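Local coordinates for protein glutathione S-transferase (PDB 4E8H) that binds glutathione and, as a homodimeric member of the delta/epsilon glutathione transferase family, probably conjugates it to electrophilic compounds, at residues M23-L28 with T76-A81; Y111-N116 with D137-W142; V167-I172 with A186-R191. All blocks are in the same frame, centred on the assembly; numbering follows the deposited sequence.

Interaction 1. Residues M23-L28 with T76-A81; sequences MTARVL and TYLVNA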
ATOM      1  N   MET B  23      18.000  -0.380   4.171  1.00  7.85           N
ATOM      2  CA  MET B  23      18.317  -1.780   4.454  1.00  8.04           C
ATOM      3  C   MET B  23      18.080  -2.684   3.242  1.00  8.04           C
ATOM      4  O   MET B  23      18.820  -3.646   3.040  1.00  8.11           O
ATOM      5  CB  MET B  23      17.537  -2.295   5.668  1.00  8.07           C
ATOM      6  CG  MET B  23      18.060  -1.790   7.012  1.00  8.78           C
ATOM      7  SD  MET B  23      17.327  -2.615   8.445  1.00 11.06           S
ATOM      8  CE  MET B  23      15.621  -2.080   8.339  1.00 10.40           C
ATOM      9  N   THR B  24      17.058  -2.378   2.442  1.00  8.22           N
ATOM     10  CA  THR B  24      16.803  -3.133   1.211  1.00  8.43           C
ATOM     11  C   THR B  24      17.973  -2.985   0.239  1.00  8.71           C
ATOM     12  O   THR B  24      18.415  -3.968  -0.357  1.00  8.67           O
ATOM     13  CB  THR B  24      15.480  -2.718   0.526  1.00  8.32           C
ATOM     14  OG1 THR B  24      14.392  -2.937   1.428  1.00  8.38           O
ATOM     15  CG2 THR B  24      15.238  -3.536  -0.742  1.00  8.34           C
ATOM     16  N   ALA B  25      18.474  -1.757   0.100  1.00  9.13           N
ATOM     17  CA  ALA B  25      19.625  -1.470  -0.759  1.00  9.65           C
ATOM     18  C   ALA B  25      20.902  -2.179  -0.301  1.00 10.09           C
ATOM     19  O   ALA B  25      21.697  -2.622  -1.135  1.00 10.11           O
ATOM     20  CB  ALA B  25      19.856   0.029  -0.853  1.00  9.55           C
ATOM     21  N   ARG B  26      21.098  -2.283   1.012  1.00 10.71           N
ATOM     22  CA  ARG B  26      22.256  -2.992   1.558  1.00 11.51           C
ATOM     23  C   ARG B  26      22.212  -4.484   1.234  1.00 11.96           C
ATOM     24  O   ARG B  26      23.216  -5.054   0.798  1.00 11.99           O
ATOM     25  CB  ARG B  26      22.377  -2.772   3.071  1.00 11.52           C
ATOM     26  CG  ARG B  26      22.811  -1.361   3.465  1.00 12.27           C
ATOM     27  CD  ARG B  26      24.290  -1.120   3.188  1.00 13.60           C
ATOM     28  NE  ARG B  26      25.142  -1.901   4.082  1.00 14.74           N
ATOM     29  CZ  ARG B  26      25.595  -1.471   5.256  1.00 15.24           C
ATOM     30  NH1 ARG B  26      25.287  -0.254   5.693  1.00 15.22           N
ATOM     31  NH2 ARG B  26      26.361  -2.259   5.996  1.00 15.50           N
ATOM     32  N   VAL B  27      21.050  -5.106   1.433  1.00 12.60           N
ATOM     33  CA  VAL B  27      20.858  -6.533   1.141  1.00 13.39           C
ATOM     34  C   VAL B  27      21.102  -6.834  -0.343  1.00 14.07           C
ATOM     35  O   VAL B  27      21.618  -7.898  -0.693  1.00 14.09           O
ATOM     36  CB  VAL B  27      19.455  -7.033   1.594  1.00 13.23           C
ATOM     37  CG1 VAL B  27      19.198  -8.471   1.141  1.00 13.37           C
ATOM     38  CG2 VAL B  27      19.320  -6.940   3.102  1.00 13.12           C
ATOM     39  N   LEU B  28      20.745  -5.880  -1.201  1.00 15.06           N
ATOM     40  CA  LEU B  28      20.963  -5.992  -2.642  1.00 16.10           C
ATOM     41  C   LEU B  28      22.358  -5.524  -3.053  1.00 16.82           C
ATOM     42  O   LEU B  28      22.729  -5.622  -4.227  1.00 16.96           O
ATOM     43  CB  LEU B  28      19.902  -5.192  -3.406  1.00 16.01           C
ATOM     44  CG  LEU B  28      18.450  -5.671  -3.322  1.00 16.17           C
ATOM     45  CD1 LEU B  28      17.506  -4.583  -3.793  1.00 16.01           C
ATOM     46  CD2 LEU B  28      18.232  -6.956  -4.115  1.00 16.13           C
ATOM     47  N   THR B  76      10.546  -2.638  -3.946  1.00  6.78           N
ATOM     48  CA  THR B  76      10.225  -3.628  -4.966  1.00  6.97           C
ATOM     49  C   THR B  76      10.916  -3.313  -6.294  1.00  7.29           C
ATOM     50  O   THR B  76      11.368  -4.229  -6.988  1.00  7.39           O
ATOM     51  CB  THR B  76       8.700  -3.795  -5.164  1.00  6.93           C
ATOM     52  OG1 THR B  76       8.107  -2.526  -5.460  1.00  6.59           O
ATOM     53  CG2 THR B  76       8.055  -4.375  -3.908  1.00  6.65           C
ATOM     54  N   TYR B  77      11.015  -2.024  -6.629  1.00  7.65           N
ATOM     55  CA  TYR B  77      11.754  -1.588  -7.820  1.00  8.04           C
ATOM     56  C   TYR B  77      13.230  -1.992  -7.786  1.00  8.30           C
ATOM     57  O   TYR B  77      13.769  -2.454  -8.794  1.00  8.38           O
ATOM     58  CB  TYR B  77      11.641  -0.072  -8.041  1.00  7.98           C
ATOM     59  CG  TYR B  77      12.618   0.455  -9.079  1.00  8.20           C
ATOM     60  CD1 TYR B  77      12.464   0.144 -10.431  1.00  8.17           C
ATOM     61  CD2 TYR B  77      13.709   1.245  -8.707  1.00  8.14           C
ATOM     62  CE1 TYR B  77      13.364   0.610 -11.388  1.00  8.43           C
ATOM     63  CE2 TYR B  77      14.617   1.718  -9.659  1.00  8.33           C
ATOM     64  CZ  TYR B  77      14.435   1.398 -10.997  1.00  8.54           C
ATOM     65  OH  TYR B  77      15.321   1.863 -11.943  1.00  8.95           O
ATOM     66  N   LEU B  78      13.881  -1.806  -6.637  1.00  8.60           N
ATOM     67  CA  LEU B  78      15.296  -2.150  -6.510  1.00  8.83           C
ATOM     68  C   LEU B  78      15.526  -3.644  -6.740  1.00  9.13           C
ATOM     69  O   LEU B  78      16.511  -4.031  -7.374  1.00  9.14           O
ATOM     70  CB  LEU B  78      15.868  -1.691  -5.161  1.00  8.74           C
ATOM     71  CG  LEU B  78      15.874  -0.188  -4.841  1.00  8.80           C
ATOM     72  CD1 LEU B  78      16.467   0.068  -3.462  1.00  8.97           C
ATOM     73  CD2 LEU B  78      16.610   0.634  -5.899  1.00  8.50           C
ATOM     74  N   VAL B  79      14.605  -4.475  -6.253  1.00  9.50           N
ATOM     75  CA  VAL B  79      14.683  -5.913  -6.515  1.00  9.96           C
ATOM     76  C   VAL B  79      14.367  -6.250  -7.984  1.00 10.42           C
ATOM     77  O   VAL B  79      15.131  -6.982  -8.617  1.00 10.47           O
ATOM     78  CB  VAL B  79      13.814  -6.754  -5.538  1.00  9.94           C
ATOM     79  CG1 VAL B  79      14.013  -8.251  -5.791  1.00  9.90           C
ATOM     80  CG2 VAL B  79      14.162  -6.425  -4.090  1.00  9.74           C
ATOM     81  N   ASN B  80      13.270  -5.712  -8.523  1.00 11.00           N
ATOM     82  CA  ASN B  80      12.893  -5.961  -9.927  1.00 11.59           C
ATOM     83  C   ASN B  80      13.988  -5.577 -10.919  1.00 12.13           C
ATOM     84  O   ASN B  80      14.245  -6.303 -11.880  1.00 12.13           O
ATOM     85  CB  ASN B  80      11.595  -5.231 -10.307  1.00 11.51           C
ATOM     86  CG  ASN B  80      10.360  -5.826  -9.648  1.00 11.37           C
ATOM     87  OD1 ASN B  80      10.349  -6.988  -9.237  1.00 11.35           O
ATOM     88  ND2 ASN B  80       9.305  -5.024  -9.555  1.00 11.22           N
ATOM     89  N   ALA B  81      14.629  -4.437 -10.673  1.00 12.88           N
ATOM     90  CA  ALA B  81      15.634  -3.906 -11.586  1.00 13.69           C
ATOM     91  C   ALA B  81      17.057  -4.400 -11.324  1.00 14.39           C
ATOM     92  O   ALA B  81      17.825  -4.581 -12.271  1.00 14.37           O
ATOM     93  CB  ALA B  81      15.597  -2.381 -11.586  1.00 13.61           C
TER

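Interaction 2. Residues Y111-N116 with D137-W142; sequences YLRYLN and DEALGW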
ATOM      1  N   TYR B 111       1.610   0.049   9.906  1.00  6.47           N
ATOM      2  CA  TYR B 111       2.302   1.330   9.990  1.00  6.41           C
ATOM      3  C   TYR B 111       1.354   2.482  10.317  1.00  6.36           C
ATOM      4  O   TYR B 111       1.699   3.367  11.101  1.00  6.30           O
ATOM      5  CB  TYR B 111       3.089   1.630   8.713  1.00  6.35           C
ATOM      6  CG  TYR B 111       3.985   2.833   8.860  1.00  6.84           C
ATOM      7  CD1 TYR B 111       5.112   2.785   9.681  1.00  7.25           C
ATOM      8  CD2 TYR B 111       3.701   4.025   8.197  1.00  6.97           C
ATOM      9  CE1 TYR B 111       5.935   3.889   9.834  1.00  7.70           C
ATOM     10  CE2 TYR B 111       4.524   5.137   8.339  1.00  7.47           C
ATOM     11  CZ  TYR B 111       5.637   5.061   9.161  1.00  7.78           C
ATOM     12  OH  TYR B 111       6.456   6.153   9.313  1.00  8.24           O
ATOM     13  N   LEU B 112       0.168   2.460   9.716  1.00  6.50           N
ATOM     14  CA  LEU B 112      -0.852   3.475   9.971  1.00  6.62           C
ATOM     15  C   LEU B 112      -1.273   3.507  11.441  1.00  6.80           C
ATOM     16  O   LEU B 112      -1.345   4.580  12.046  1.00  6.76           O
ATOM     17  CB  LEU B 112      -2.072   3.257   9.068  1.00  6.62           C
ATOM     18  CG  LEU B 112      -3.316   4.121   9.309  1.00  6.54           C
ATOM     19  CD1 LEU B 112      -3.030   5.609   9.097  1.00  6.48           C
ATOM     20  CD2 LEU B 112      -4.459   3.660   8.417  1.00  6.66           C
ATOM     21  N   ARG B 113      -1.549   2.329  12.002  1.00  7.07           N
ATOM     22  CA  ARG B 113      -1.929   2.206  13.413  1.00  7.39           C
ATOM     23  C   ARG B 113      -0.779   2.564  14.356  1.00  7.63           C
ATOM     24  O   ARG B 113      -1.010   3.104  15.441  1.00  7.68           O
ATOM     25  CB  ARG B 113      -2.474   0.807  13.715  1.00  7.37           C
ATOM     26  CG  ARG B 113      -3.914   0.602  13.255  1.00  7.24           C
ATOM     27  CD  ARG B 113      -4.229  -0.870  13.039  1.00  7.11           C
ATOM     28  NE  ARG B 113      -5.483  -1.059  12.310  1.00  7.27           N
ATOM     29  CZ  ARG B 113      -6.509  -1.792  12.735  1.00  7.17           C
ATOM     30  NH1 ARG B 113      -6.449  -2.435  13.895  1.00  7.24           N
ATOM     31  NH2 ARG B 113      -7.600  -1.895  11.987  1.00  7.04           N
ATOM     32  N   TYR B 114       0.449   2.258  13.934  1.00  7.96           N
ATOM     33  CA  TYR B 114       1.658   2.705  14.631  1.00  8.29           C
ATOM     34  C   TYR B 114       1.703   4.232  14.681  1.00  8.80           C
ATOM     35  O   TYR B 114       1.937   4.816  15.742  1.00  8.64           O
ATOM     36  CB  TYR B 114       2.920   2.144  13.952  1.00  8.16           C
ATOM     37  CG  TYR B 114       4.207   2.874  14.303  1.00  7.99           C
ATOM     38  CD1 TYR B 114       4.962   2.502  15.414  1.00  7.80           C
ATOM     39  CD2 TYR B 114       4.668   3.935  13.518  1.00  8.01           C
ATOM     40  CE1 TYR B 114       6.142   3.170  15.740  1.00  8.23           C
ATOM     41  CE2 TYR B 114       5.843   4.613  13.837  1.00  8.27           C
ATOM     42  CZ  TYR B 114       6.575   4.223  14.949  1.00  8.56           C
ATOM     43  OH  TYR B 114       7.739   4.883  15.270  1.00  8.79           O
ATOM     44  N   LEU B 115       1.476   4.867  13.529  1.00  9.48           N
ATOM     45  CA  LEU B 115       1.461   6.329  13.426  1.00 10.37           C
ATOM     46  C   LEU B 115       0.384   6.959  14.298  1.00 10.96           C
ATOM     47  O   LEU B 115       0.643   7.947  14.983  1.00 11.11           O
ATOM     48  CB  LEU B 115       1.264   6.783  11.976  1.00 10.25           C
ATOM     49  CG  LEU B 115       2.421   6.690  10.982  1.00 10.28           C
ATOM     50  CD1 LEU B 115       1.919   7.094   9.604  1.00 10.14           C
ATOM     51  CD2 LEU B 115       3.610   7.557  11.397  1.00 10.24           C
ATOM     52  N   ASN B 116      -0.819   6.390  14.266  1.00 11.82           N
ATOM     53  CA  ASN B 116      -1.943   6.917  15.041  1.00 12.70           C
ATOM     54  C   ASN B 116      -1.719   6.838  16.551  1.00 13.24           C
ATOM     55  O   ASN B 116      -2.138   7.728  17.295  1.00 13.29           O
ATOM     56  CB  ASN B 116      -3.250   6.224  14.643  1.00 12.69           C
ATOM     57  CG  ASN B 116      -3.720   6.609  13.247  1.00 13.12           C
ATOM     58  OD1 ASN B 116      -3.224   7.564  12.645  1.00 13.62           O
ATOM     59  ND2 ASN B 116      -4.687   5.863  12.728  1.00 13.47           N
ATOM     60  N   ASP B 137      -2.473  -2.953  18.790  1.00  7.90           N
ATOM     61  CA  ASP B 137      -2.348  -4.278  19.405  1.00  7.85           C
ATOM     62  C   ASP B 137      -3.077  -5.357  18.604  1.00  7.66           C
ATOM     63  O   ASP B 137      -2.594  -6.487  18.491  1.00  7.54           O
ATOM     64  CB  ASP B 137      -2.890  -4.258  20.840  1.00  7.96           C
ATOM     65  CG  ASP B 137      -2.160  -3.272  21.744  1.00  8.56           C
ATOM     66  OD1 ASP B 137      -1.008  -2.894  21.440  1.00  9.18           O
ATOM     67  OD2 ASP B 137      -2.749  -2.875  22.771  1.00  9.46           O
ATOM     68  N   GLU B 138      -4.242  -4.998  18.062  1.00  7.55           N
ATOM     69  CA  GLU B 138      -5.028  -5.885  17.203  1.00  7.60           C
ATOM     70  C   GLU B 138      -4.230  -6.287  15.963  1.00  7.48           C
ATOM     71  O   GLU B 138      -4.259  -7.448  15.550  1.00  7.50           O
ATOM     72  CB  GLU B 138      -6.348  -5.211  16.798  1.00  7.63           C
ATOM     73  CG  GLU B 138      -7.313  -6.114  16.019  1.00  8.39           C
ATOM     74  CD  GLU B 138      -8.522  -5.372  15.458  1.00  9.30           C
ATOM     75  OE1 GLU B 138      -8.386  -4.196  15.055  1.00  9.55           O
ATOM     76  OE2 GLU B 138      -9.612  -5.978  15.406  1.00  9.68           O
ATOM     77  N   ALA B 139      -3.517  -5.319  15.385  1.00  7.33           N
ATOM     78  CA  ALA B 139      -2.666  -5.552  14.217  1.00  7.22           C
ATOM     79  C   ALA B 139      -1.452  -6.423  14.543  1.00  7.19           C
ATOM     80  O   ALA B 139      -1.025  -7.228  13.712  1.00  7.11           O
ATOM     81  CB  ALA B 139      -2.226  -4.226  13.608  1.00  7.19           C
ATOM     82  N   LEU B 140      -0.901  -6.258  15.747  1.00  7.09           N
ATOM     83  CA  LEU B 140       0.190  -7.116  16.219  1.00  7.11           C
ATOM     84  C   LEU B 140      -0.261  -8.571  16.378  1.00  6.90           C
ATOM     85  O   LEU B 140       0.507  -9.490  16.101  1.00  6.92           O
ATOM     86  CB  LEU B 140       0.797  -6.596  17.530  1.00  7.16           C
ATOM     87  CG  LEU B 140       1.758  -5.395  17.506  1.00  7.63           C
ATOM     88  CD1 LEU B 140       2.308  -5.138  18.903  1.00  7.82           C
ATOM     89  CD2 LEU B 140       2.911  -5.587  16.517  1.00  7.84           C
ATOM     90  N   GLY B 141      -1.503  -8.770  16.818  1.00  6.80           N
ATOM     91  CA  GLY B 141      -2.100 -10.106  16.900  1.00  6.60           C
ATOM     92  C   GLY B 141      -2.212 -10.758  15.533  1.00  6.57           C
ATOM     93  O   GLY B 141      -1.905 -11.943  15.377  1.00  6.50           O
ATOM     94  N   TRP B 142      -2.651  -9.975  14.545  1.00  6.44           N
ATOM     95  CA  TRP B 142      -2.692 -10.427  13.155  1.00  6.49           C
ATOM     96  C   TRP B 142      -1.305 -10.787  12.613  1.00  6.43           C
ATOM     97  O   TRP B 142      -1.140 -11.841  11.992  1.00  6.52           O
ATOM     98  CB  TRP B 142      -3.350  -9.380  12.251  1.00  6.50           C
ATOM     99  CG  TRP B 142      -4.819  -9.156  12.501  1.00  6.76           C
ATOM    100  CD1 TRP B 142      -5.726 -10.062  12.977  1.00  6.65           C
ATOM    101  CD2 TRP B 142      -5.555  -7.950  12.248  1.00  6.90           C
ATOM    102  NE1 TRP B 142      -6.972  -9.490  13.056  1.00  7.07           N
ATOM    103  CE2 TRP B 142      -6.897  -8.196  12.611  1.00  6.96           C
ATOM    104  CE3 TRP B 142      -5.207  -6.683  11.757  1.00  6.96           C
ATOM    105  CZ2 TRP B 142      -7.897  -7.221  12.498  1.00  7.16           C
ATOM    106  CZ3 TRP B 142      -6.201  -5.714  11.644  1.00  7.11           C
ATOM    107  CH2 TRP B 142      -7.530  -5.990  12.015  1.00  7.17           C
TER
HETATM  108  O   HOH W   1      -9.936  -2.926  13.196  1.00 36.70           O

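Interaction 3. Residues V167-I172 with A186-R191; sequences VTITNI and AKWFER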
ATOM      1  N   VAL B 167      11.130  -2.523  10.668  1.00  8.04           N
ATOM      2  CA  VAL B 167      11.366  -1.137  11.079  1.00  8.00           C
ATOM      3  C   VAL B 167      10.405  -0.743  12.209  1.00  7.99           C
ATOM      4  O   VAL B 167      10.820  -0.151  13.210  1.00  8.01           O
ATOM      5  CB  VAL B 167      11.250  -0.145   9.887  1.00  8.06           C
ATOM      6  CG1 VAL B 167      11.329   1.299  10.372  1.00  8.07           C
ATOM      7  CG2 VAL B 167      12.345  -0.410   8.859  1.00  7.90           C
ATOM      8  N   THR B 168       9.133  -1.100  12.043  1.00  7.90           N
ATOM      9  CA  THR B 168       8.088  -0.801  13.020  1.00  7.80           C
ATOM     10  C   THR B 168       8.311  -1.542  14.335  1.00  7.75           C
ATOM     11  O   THR B 168       8.125  -0.978  15.418  1.00  7.62           O
ATOM     12  CB  THR B 168       6.692  -1.118  12.435  1.00  7.85           C
ATOM     13  OG1 THR B 168       6.402  -0.181  11.393  1.00  8.09           O
ATOM     14  CG2 THR B 168       5.598  -1.025  13.497  1.00  7.75           C
ATOM     15  N   ILE B 169       8.715  -2.803  14.229  1.00  7.72           N
ATOM     16  CA  ILE B 169       8.988  -3.624  15.401  1.00  7.76           C
ATOM     17  C   ILE B 169      10.236  -3.105  16.119  1.00  7.76           C
ATOM     18  O   ILE B 169      10.273  -3.074  17.353  1.00  7.79           O
ATOM     19  CB  ILE B 169       9.087  -5.134  15.035  1.00  7.80           C
ATOM     20  CG1 ILE B 169       7.801  -5.608  14.330  1.00  7.73           C
ATOM     21  CG2 ILE B 169       9.375  -5.991  16.268  1.00  7.92           C
ATOM     22  CD1 ILE B 169       6.492  -5.344  15.095  1.00  7.71           C
ATOM     23  N   THR B 170      11.234  -2.670  15.350  1.00  7.73           N
ATOM     24  CA  THR B 170      12.414  -2.017  15.919  1.00  7.82           C
ATOM     25  C   THR B 170      12.023  -0.747  16.686  1.00  8.04           C
ATOM     26  O   THR B 170      12.500  -0.529  17.803  1.00  8.05           O
ATOM     27  CB  THR B 170      13.480  -1.693  14.843  1.00  7.85           C
ATOM     28  OG1 THR B 170      13.882  -2.903  14.187  1.00  7.43           O
ATOM     29  CG2 THR B 170      14.716  -1.041  15.468  1.00  7.65           C
ATOM     30  N   ASN B 171      11.150   0.073  16.100  1.00  8.14           N
ATOM     31  CA  ASN B 171      10.710   1.303  16.760  1.00  8.42           C
ATOM     32  C   ASN B 171      10.004   1.058  18.092  1.00  8.68           C
ATOM     33  O   ASN B 171      10.364   1.663  19.102  1.00  8.60           O
ATOM     34  CB  ASN B 171       9.829   2.149  15.837  1.00  8.33           C
ATOM     35  CG  ASN B 171      10.625   2.869  14.764  1.00  8.29           C
ATOM     36  OD1 ASN B 171      11.780   3.244  14.968  1.00  8.42           O
ATOM     37  ND2 ASN B 171      10.002   3.071  13.612  1.00  7.98           N
ATOM     38  N   ILE B 172       9.017   0.163  18.093  1.00  9.14           N
ATOM     39  CA  ILE B 172       8.253  -0.119  19.313  1.00  9.58           C
ATOM     40  C   ILE B 172       9.123  -0.745  20.410  1.00 10.21           C
ATOM     41  O   ILE B 172       8.913  -0.484  21.597  1.00 10.30           O
ATOM     42  CB  ILE B 172       6.939  -0.916  19.048  1.00  9.45           C
ATOM     43  CG1 ILE B 172       7.224  -2.355  18.588  1.00  9.29           C
ATOM     44  CG2 ILE B 172       6.049  -0.161  18.049  1.00  9.18           C
ATOM     45  CD1 ILE B 172       5.998  -3.269  18.594  1.00  9.06           C
ATOM     46  N   ALA B 186       8.233 -12.497  18.416  1.00  7.98           N
ATOM     47  CA  ALA B 186       9.487 -12.522  19.172  1.00  7.90           C
ATOM     48  C   ALA B 186      10.587 -13.316  18.467  1.00  7.91           C
ATOM     49  O   ALA B 186      11.708 -12.828  18.322  1.00  7.96           O
ATOM     50  CB  ALA B 186       9.254 -13.060  20.583  1.00  7.88           C
ATOM     51  N   LYS B 187      10.255 -14.528  18.022  1.00  7.94           N
ATOM     52  CA  LYS B 187      11.214 -15.407  17.346  1.00  8.06           C
ATOM     53  C   LYS B 187      11.573 -14.878  15.960  1.00  7.72           C
ATOM     54  O   LYS B 187      12.740 -14.911  15.561  1.00  7.52           O
ATOM     55  CB  LYS B 187      10.665 -16.834  17.237  1.00  8.30           C
ATOM     56  CG  LYS B 187      10.495 -17.549  18.571  1.00  9.61           C
ATOM     57  CD  LYS B 187       9.673 -18.820  18.411  1.00 11.61           C
ATOM     58  CE  LYS B 187       9.134 -19.301  19.750  1.00 12.94           C
ATOM     59  NZ  LYS B 187       8.190 -20.445  19.596  1.00 13.98           N
ATOM     60  N   TRP B 188      10.564 -14.398  15.236  1.00  7.54           N
ATOM     61  CA  TRP B 188      10.757 -13.790  13.922  1.00  7.43           C
ATOM     62  C   TRP B 188      11.664 -12.567  13.998  1.00  7.56           C
ATOM     63  O   TRP B 188      12.490 -12.351  13.111  1.00  7.48           O
ATOM     64  CB  TRP B 188       9.410 -13.409  13.300  1.00  7.26           C
ATOM     65  CG  TRP B 188       9.512 -12.448  12.145  1.00  7.02           C
ATOM     66  CD1 TRP B 188       9.666 -12.764  10.827  1.00  6.88           C
ATOM     67  CD2 TRP B 188       9.466 -11.015  12.210  1.00  6.94           C
ATOM     68  NE1 TRP B 188       9.717 -11.621  10.066  1.00  6.80           N
ATOM     69  CE2 TRP B 188       9.597 -10.533  10.889  1.00  6.95           C
ATOM     70  CE3 TRP B 188       9.325 -10.091  13.257  1.00  6.86           C
ATOM     71  CZ2 TRP B 188       9.594  -9.168  10.584  1.00  6.84           C
ATOM     72  CZ3 TRP B 188       9.326  -8.732  12.953  1.00  6.91           C
ATOM     73  CH2 TRP B 188       9.457  -8.286  11.625  1.00  6.98           C
ATOM     74  N   PHE B 189      11.500 -11.766  15.049  1.00  7.89           N
ATOM     75  CA  PHE B 189      12.285 -10.542  15.214  1.00  8.44           C
ATOM     76  C   PHE B 189      13.766 -10.855  15.443  1.00  8.92           C
ATOM     77  O   PHE B 189      14.637 -10.208  14.855  1.00  8.97           O
ATOM     78  CB  PHE B 189      11.694  -9.668  16.334  1.00  8.29           C
ATOM     79  CG  PHE B 189      12.411  -8.354  16.555  1.00  8.17           C
ATOM     80  CD1 PHE B 189      12.661  -7.476  15.500  1.00  8.14           C
ATOM     81  CD2 PHE B 189      12.799  -7.980  17.839  1.00  8.15           C
ATOM     82  CE1 PHE B 189      13.315  -6.257  15.722  1.00  8.20           C
ATOM     83  CE2 PHE B 189      13.449  -6.766  18.073  1.00  8.19           C
ATOM     84  CZ  PHE B 189      13.708  -5.903  17.012  1.00  8.08           C
ATOM     85  N   GLU B 190      14.045 -11.860  16.272  1.00  9.55           N
ATOM     86  CA  GLU B 190      15.424 -12.291  16.518  1.00 10.23           C
ATOM     87  C   GLU B 190      16.039 -12.861  15.244  1.00 10.31           C
ATOM     88  O   GLU B 190      17.198 -12.591  14.931  1.00 10.35           O
ATOM     89  CB  GLU B 190      15.492 -13.314  17.659  1.00 10.39           C
ATOM     90  CG  GLU B 190      15.042 -12.782  19.025  1.00 11.62           C
ATOM     91  CD  GLU B 190      15.817 -11.550  19.482  1.00 13.13           C
ATOM     92  OE1 GLU B 190      17.064 -11.552  19.382  1.00 13.75           O
ATOM     93  OE2 GLU B 190      15.175 -10.582  19.949  1.00 13.67           O
ATOM     94  N   ARG B 191      15.238 -13.629  14.507  1.00 10.52           N
ATOM     95  CA  ARG B 191      15.635 -14.223  13.234  1.00 10.63           C
ATOM     96  C   ARG B 191      16.006 -13.170  12.182  1.00 10.62           C
ATOM     97  O   ARG B 191      17.040 -13.284  11.525  1.00 10.58           O
ATOM     98  CB  ARG B 191      14.500 -15.112  12.717  1.00 10.70           C
ATOM     99  CG  ARG B 191      14.849 -15.998  11.529  1.00 11.25           C
ATOM    100  CD  ARG B 191      13.674 -16.898  11.140  1.00 12.09           C
ATOM    101  NE  ARG B 191      13.250 -17.771  12.238  1.00 12.74           N
ATOM    102  CZ  ARG B 191      12.066 -17.714  12.844  1.00 13.24           C
ATOM    103  NH1 ARG B 191      11.149 -16.830  12.465  1.00 13.10           N
ATOM    104  NH2 ARG B 191      11.791 -18.555  13.832  1.00 13.52           N
TER

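Interaction 1. Residues M23-L28 with T76-A81
Leu28, just past the end of helix 16-27, packs against Leu78 of helix 71-82, and the contact between the two segments is apolar throughout. The CD1 methyl of Leu28 does most of the touching: it lies 3.6 Å from Leu78 CB and 3.8 Å from Val79 N, so it rests on the root of one side chain and on the peptide that joins it to the next residue. Between Leu28 and Leu78, then, a branch end is set against backbone and CB rather than against another branch end. Val79, the next residue, takes up the rest of the fork. Its CG2 comes within 3.8 Å of Leu28 CD1 and 4.1 Å of Leu28 CD2, thus facing both methyls, and the two side chains run roughly at right angles. The torsion explains the choice of branch: CG1 of Val79 is opposite its own backbone N (chi1 -176°), which leaves CG2 beside that N and on the Leu28 side. A looser apolar touch, Ala25 CB to Leu78 CD1 at 4.3 Å, extends the interface one turn back along helix 16-27.

Polar interactions lie just beyond this patch. Thr24 OG1 is hydrogen-bonded to Gln75 NE2, tying the two helices together, and to Ala20 O within its own helix. Tyr77 turns elsewhere, its OH bonded to Asp63 and to Arg94 of the second subunit.

Packing with further elements completes the burial. Leu78 also touches Met61 of strand 60-63, while Thr24 and Val79 reach Ile163 and Val160 of helix 160-174. Such side-by-side packing is characteristic of the thioredoxin-like N-terminal domain of glutathione transferases, where these two helices lie between the mixed sheet and the helical domain.

Interaction 2. Residues Y111-N116 with D137-W142
Arg113 reaches across to Glu138 in a salt bridge whose NH1-OE1 distance is 2.9 Å. The bond is nearly straight (166° at the hydrogen), and the carboxylate oxygen lies at the edge of the guanidinium, close to its plane, while NH1 meets OE1 on the anti side. NH1 is also hydrogen-bonded to Lys135 O, the carbonyl one turn before Glu138, so this nitrogen serves both a charged and a backbone acceptor. NH2 gives one hydrogen bond, to a water that accepts from it at 2.8 Å and donates to Glu138 OE1 at 2.7 Å; OE1 therefore receives both a direct and a water-borne hydrogen. The helices joined in this way, 93-124 and 130-146, run antiparallel at 152°, a pairing that belongs to the helical bundle of the glutathione transferase C-terminal domain. Extension of Arg113 from CG to NE carries the guanidinium past Ala139, whose CB lies 3.9 Å from Arg113 CD. Trp142 comes over one guanidinium face, its CZ3 4.0 Å from Arg113 NH1, but the two planes are 53° apart and do not stack. Pro54 of the second subunit packs on the same tryptophan.

Interaction 3. Residues V167-I172 with A186-R191
Ile169 divides its two branches between two aromatic rings of helix 183-196. CG2 sits over the face of Phe189 in a CH-pi contact, 3.9 Å from the ring centroid and 19° off the normal, displaced toward CD1. CG1 turns to Trp188 instead and meets the indole at its edge, 3.7 Å from CZ3. The isoleucine's first torsion (chi1 -56°) sets CG1 beside the backbone N and CG2 opposite it, which points one branch at each ring. Thr170 adds a third touch: its OG1 lies 3.7 Å from Phe189 CE1, near the plane of the ring and at its edge. Phe189 is thereby met on a face by one residue and on its rim by the next. With an alanine in place of Phe189, Ile169 CG2 would lose the face it rests on, and a gap is likely to open between the two helices.

This close fit is confined to the buried side. The segment axes are 11.2 Å apart at closest approach and cross at 105°, and the helices diverge from the point where Ile169 faces Phe189. On the far side of helix 183-196, Lys187 and Glu190 are turned to solvent, and Glu190 pairs with Lys193 of its own helix.

The polar atoms among the packed residues make their hydrogen bonds elsewhere. Thr170 OG1 is hydrogen-bonded to Asp205, Tyr201 OH and Val166 O, and Trp188 NE1 to Asp162. Cohesion between 167-172 and 186-191 thus rests on dispersion and CH-pi contact, with the polar groups committed to other partners.

The three contacts follow one another along the chain without overlap. Interaction 1 lies in the thioredoxin-like domain, interactions 2 and 3 in the helical C-terminal domain. Helix 160-174 connects them: Met23 CE of interaction 1 touches Val167 CG2 of interaction 3 at 3.7 Å, across the boundary between domains, while Leu140 CD2 of interaction 2 lies 3.9 Å from Ile169 CD1. The centres of interactions 1 and 3 are about 20 Å apart and those of 2 and 3 about 14 Å apart. Interactions 1 and 2, on opposite sides of the chain's centre, do not touch each other, yet both meet the second subunit. Helix 160-174 thus links the two domains by side-chain packing.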